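Local coordinates for hemolysin-related protein (Vibrio cholerae serotype O1, PDB 6MLT), which is a secreted, metal-binding biofilm matrix protein that probably binds carbohydrate through a beta-prism lectin domain and is linked to bacterial adhesion, at residues A[28-33]-A[541-546]; A[513-518]-A[549-554]. All blocks are in the same frame, centred on the assembly; numbering follows the deposited sequence.

Interaction 1: residues A[28-33]-A[541-546]; sequences SNQVMA and ANDYDR
At the seam between two blades of the beta-propeller, Gln-30 reaches from a classic beta bulge, formed by Asn-29 and Gln-30 opposite Phe-62 of strand 56-63, to grip Asp-543 twice. OE1 of Gln-30 accepts Asp-543 N at 2.7 Å in the carbonyl plane, while NE2 of Gln-30 donates to Asp-543 OD1 at 2.9 Å, meeting it nearly along the C-O axis. A bend at chi2 (-76°) folds the glutamine chain round to this position, and its amide lies 27° from the carboxylate plane. Two bonds on opposite ends of the amide fix its rotation; the other carboxylate oxygen, OD2, goes to His-552 ND1. Further along, Val-31 bonds through both backbone groups: its N donates to Ala-541 O at 3.2 Å, and its O receives Asn-542 ND2 at 3.0 Å, nearly straight (171°) but from above the carbonyl plane. Asn-542 OD1 takes Gly-518 N. Met-32 adds a Met-aromatic contact, SD lying 5.4 Å from the Tyr-544 ring centroid at the ring's edge, with CE 3.4 Å from Tyr-544 OH. Strand 56-63 packs against the same segment: Val-59 and Thr-61 meet Val-31, and Phe-62 touches Gln-30 and Met-32.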
# COMPACT_ATOMS: atom_id res chain seq x y z
N SER A 28 -12.94 -32.01 9.66
CA SER A 28 -12.75 -30.56 9.60
C SER A 28 -11.77 -30.28 8.48
O SER A 28 -10.56 -30.17 8.69
CB SER A 28 -12.25 -30.03 10.94
OG SER A 28 -12.07 -28.62 10.90
N ASN A 29 -12.28 -30.17 7.25
CA ASN A 29 -11.40 -30.09 6.09
C ASN A 29 -11.87 -29.06 5.06
O ASN A 29 -11.41 -29.11 3.91
CB ASN A 29 -11.29 -31.46 5.42
CG ASN A 29 -12.63 -32.01 5.00
OD1 ASN A 29 -13.64 -31.32 5.08
ND2 ASN A 29 -12.64 -33.25 4.53
N GLN A 30 -12.77 -28.16 5.44
CA GLN A 30 -13.25 -27.08 4.57
C GLN A 30 -12.58 -25.78 4.99
O GLN A 30 -12.36 -25.55 6.19
CB GLN A 30 -14.77 -26.93 4.68
CG GLN A 30 -15.57 -28.21 4.52
CD GLN A 30 -15.66 -28.66 3.07
OE1 GLN A 30 -15.97 -27.87 2.19
NE2 GLN A 30 -15.37 -29.93 2.83
N VAL A 31 -12.27 -24.92 4.02
CA VAL A 31 -11.64 -23.63 4.32
C VAL A 31 -12.33 -22.54 3.51
O VAL A 31 -12.58 -22.71 2.31
CB VAL A 31 -10.13 -23.66 4.03
CG1 VAL A 31 -9.48 -22.38 4.51
CG2 VAL A 31 -9.48 -24.86 4.71
N MET A 32 -12.66 -21.43 4.18
CA MET A 32 -13.35 -20.33 3.51
C MET A 32 -12.89 -18.97 4.05
O MET A 32 -13.65 -18.00 4.00
CB MET A 32 -14.88 -20.50 3.63
CG MET A 32 -15.69 -19.64 2.65
SD MET A 32 -17.30 -20.37 2.24
CE MET A 32 -18.00 -20.63 3.88
N ALA A 33 -11.67 -18.90 4.56
CA ALA A 33 -11.06 -17.65 4.99
C ALA A 33 -9.68 -17.54 4.37
O ALA A 33 -9.01 -18.55 4.13
CB ALA A 33 -10.96 -17.55 6.52
N ALA A 541 -10.36 -23.71 -0.44
CA ALA A 541 -11.49 -24.30 -1.14
C ALA A 541 -12.40 -25.02 -0.17
O ALA A 541 -11.97 -25.49 0.89
CB ALA A 541 -11.03 -25.27 -2.23
N ASN A 542 -13.67 -25.12 -0.56
CA ASN A 542 -14.66 -25.88 0.18
C ASN A 542 -15.69 -26.39 -0.81
O ASN A 542 -15.91 -25.78 -1.87
CB ASN A 542 -15.32 -25.03 1.27
CG ASN A 542 -15.89 -23.74 0.72
OD1 ASN A 542 -17.01 -23.72 0.20
ND2 ASN A 542 -15.12 -22.66 0.81
N ASP A 543 -16.33 -27.51 -0.46
CA ASP A 543 -17.26 -28.16 -1.37
C ASP A 543 -18.51 -28.65 -0.66
O ASP A 543 -19.17 -29.58 -1.13
CB ASP A 543 -16.58 -29.34 -2.09
CG ASP A 543 -15.98 -30.36 -1.14
OD1 ASP A 543 -16.24 -30.28 0.08
OD2 ASP A 543 -15.25 -31.25 -1.63
N TYR A 544 -18.87 -28.01 0.46
CA TYR A 544 -20.06 -28.42 1.20
C TYR A 544 -21.34 -28.07 0.45
O TYR A 544 -22.37 -28.71 0.66
CB TYR A 544 -20.08 -27.76 2.59
CG TYR A 544 -20.22 -26.25 2.53
CD1 TYR A 544 -21.47 -25.64 2.44
CD2 TYR A 544 -19.10 -25.43 2.53
CE1 TYR A 544 -21.60 -24.27 2.37
CE2 TYR A 544 -19.21 -24.06 2.46
CZ TYR A 544 -20.47 -23.48 2.37
OH TYR A 544 -20.58 -22.11 2.29
N ASP A 545 -21.30 -27.06 -0.42
CA ASP A 545 -22.50 -26.56 -1.09
C ASP A 545 -22.62 -27.17 -2.49
O ASP A 545 -21.64 -27.23 -3.24
CB ASP A 545 -22.47 -25.04 -1.19
CG ASP A 545 -23.78 -24.45 -1.69
OD1 ASP A 545 -24.13 -24.66 -2.87
OD2 ASP A 545 -24.47 -23.76 -0.90
N ARG A 546 -23.83 -27.60 -2.83
CA ARG A 546 -24.05 -28.29 -4.10
C ARG A 546 -23.69 -27.42 -5.30
O ARG A 546 -23.31 -27.95 -6.35
CB ARG A 546 -25.51 -28.75 -4.21

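Interaction 2: residues A[513-518]-A[549-554]; sequences IANSSG and QVNHGV
Ser-516 OG is gripped by two successive backbone amides, accepting Val-550 N and Asn-551 N, each at 3.0 Å from that oxygen. The Asn-551 bond is the straighter, 171° at the hydrogen. The hydroxyl also bonds to the backbone oxygen of Asn-542, so three groups surround this buried atom and fix its direction. It is set there by chi1 of 58°, which places OG between the serine's own N and its carbonyl carbon. The amide of Asn-551 answers from across the contact: its OD1 accepts Ser-516 N at 2.9 Å, in the carbonyl plane. Together with Asn-551 N to Ser-516 OG, this closes a reciprocal pair in which each residue gives a backbone N-H to the other's side-chain oxygen. Both residues sit where propeller blades meet. Segment 513-518 leaves strand 509-514, an outermost strand of one four-stranded blade, and segment 549-554 leads into strand 553-559 of the next, a blade closed in the velcro manner of beta-propellers, by N-terminal strand 13-19 pairing with 553-559. The other end of the Asn-551 amide turns to Asn-515: ND2 donates to Asn-515 OD1 at 3.2 Å. The bond leaves close to the Asn-551 amide plane but arrives tilted from the Asn-515 carbonyl plane; the two amide planes stand 77° apart. Asn-515 in turn sends its ND2 to Val-540 O, so both ends of its amide are engaged. Toward solvent the contact turns apolar, between Val-550 and Ala-514. Val-550 packs its CB 3.6 Å from Ser-516 CB and brings CG1 to within 4.2 Å of Ala-514 CB, while its side chain also touches Leu-497.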
# COMPACT_ATOMS: atom_id res chain seq x y z
N ILE A 513 -8.26 -21.61 -12.80
CA ILE A 513 -7.98 -22.78 -11.97
C ILE A 513 -9.28 -23.20 -11.32
O ILE A 513 -9.95 -22.38 -10.68
CB ILE A 513 -6.91 -22.47 -10.90
CG1 ILE A 513 -5.55 -22.24 -11.56
CG2 ILE A 513 -6.84 -23.58 -9.85
CD1 ILE A 513 -4.48 -21.71 -10.62
N ALA A 514 -9.65 -24.47 -11.48
CA ALA A 514 -10.84 -24.99 -10.82
C ALA A 514 -10.64 -24.97 -9.31
O ALA A 514 -9.70 -25.57 -8.80
CB ALA A 514 -11.14 -26.41 -11.31
N ASN A 515 -11.54 -24.28 -8.61
CA ASN A 515 -11.42 -24.09 -7.17
C ASN A 515 -12.76 -23.58 -6.66
O ASN A 515 -13.19 -22.49 -7.07
CB ASN A 515 -10.30 -23.10 -6.84
CG ASN A 515 -9.93 -23.07 -5.37
OD1 ASN A 515 -9.31 -24.01 -4.86
ND2 ASN A 515 -10.29 -21.99 -4.69
N SER A 516 -13.42 -24.35 -5.80
CA SER A 516 -14.79 -24.05 -5.41
C SER A 516 -14.86 -23.42 -4.02
O SER A 516 -13.99 -23.63 -3.17
CB SER A 516 -15.66 -25.31 -5.43
OG SER A 516 -15.14 -26.33 -4.58
N SER A 517 -15.92 -22.65 -3.81
CA SER A 517 -16.20 -22.05 -2.51
C SER A 517 -17.64 -21.56 -2.47
O SER A 517 -18.16 -21.03 -3.46
CB SER A 517 -15.24 -20.89 -2.21
OG SER A 517 -15.55 -20.32 -0.94
N GLY A 518 -18.28 -21.72 -1.30
CA GLY A 518 -19.51 -20.99 -1.04
C GLY A 518 -19.30 -19.49 -1.08
O GLY A 518 -20.25 -18.75 -1.35
N GLN A 549 -19.07 -27.43 -5.67
CA GLN A 549 -18.62 -28.74 -5.22
C GLN A 549 -17.52 -29.24 -6.16
O GLN A 549 -17.76 -30.08 -7.03
CB GLN A 549 -19.82 -29.70 -5.17
CG GLN A 549 -19.67 -30.84 -4.19
CD GLN A 549 -21.00 -31.32 -3.67
OE1 GLN A 549 -21.80 -31.89 -4.41
NE2 GLN A 549 -21.26 -31.08 -2.38
N VAL A 550 -16.31 -28.71 -5.97
CA VAL A 550 -15.16 -29.12 -6.78
C VAL A 550 -14.10 -29.73 -5.88
O VAL A 550 -13.64 -30.86 -6.11
CB VAL A 550 -14.58 -27.94 -7.57
CG1 VAL A 550 -13.30 -28.37 -8.31
CG2 VAL A 550 -15.61 -27.39 -8.55
N ASN A 551 -13.68 -28.98 -4.86
CA ASN A 551 -12.57 -29.41 -4.02
C ASN A 551 -12.70 -28.76 -2.65
O ASN A 551 -13.57 -27.92 -2.42
CB ASN A 551 -11.22 -29.08 -4.68
CG ASN A 551 -11.04 -27.58 -4.95
OD1 ASN A 551 -12.00 -26.86 -5.18
ND2 ASN A 551 -9.80 -27.13 -4.91
N HIS A 552 -11.84 -29.19 -1.72
CA HIS A 552 -11.82 -28.64 -0.38
C HIS A 552 -10.41 -28.70 0.18
O HIS A 552 -9.67 -29.64 -0.09
CB HIS A 552 -12.79 -29.37 0.56
CG HIS A 552 -12.47 -30.83 0.74
ND1 HIS A 552 -13.06 -31.82 -0.01
CD2 HIS A 552 -11.65 -31.46 1.62
CE1 HIS A 552 -12.61 -33.00 0.39
NE2 HIS A 552 -11.75 -32.81 1.37
N GLY A 553 -10.04 -27.67 0.95
CA GLY A 553 -8.77 -27.62 1.65
C GLY A 553 -7.95 -26.43 1.20
O GLY A 553 -8.46 -25.31 1.08
N VAL A 554 -6.67 -26.68 0.96
CA VAL A 554 -5.71 -25.65 0.56
C VAL A 554 -4.95 -26.17 -0.65
O VAL A 554 -4.43 -27.29 -0.63
CB VAL A 554 -4.73 -25.30 1.70
CG1 VAL A 554 -3.75 -24.22 1.26
CG2 VAL A 554 -5.50 -24.85 2.94

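Both interactions hold the blade containing strands 536-541 and 553-559, and their centres lie about 7 Å apart, but they join it to different neighbours: interaction 1 to the blade of strand 28-30, interaction 2 to that of strand 509-514. Interaction 1 is the larger, 346 Å² against 247 Å², and the more buried: five of its seven touching residues are buried, against two of six, with three exposed, in interaction 2. Interaction 1 mixes an amide-carboxylate pairing with a sulfur-aromatic contact; interaction 2 relies on uncharged hydroxyl and amide groups and ends in an apolar contact on the surface. Asn-542 and Asp-543 of interaction 1 each also bond to residues of 513-518 or 549-554. Neither lies near the metal sites.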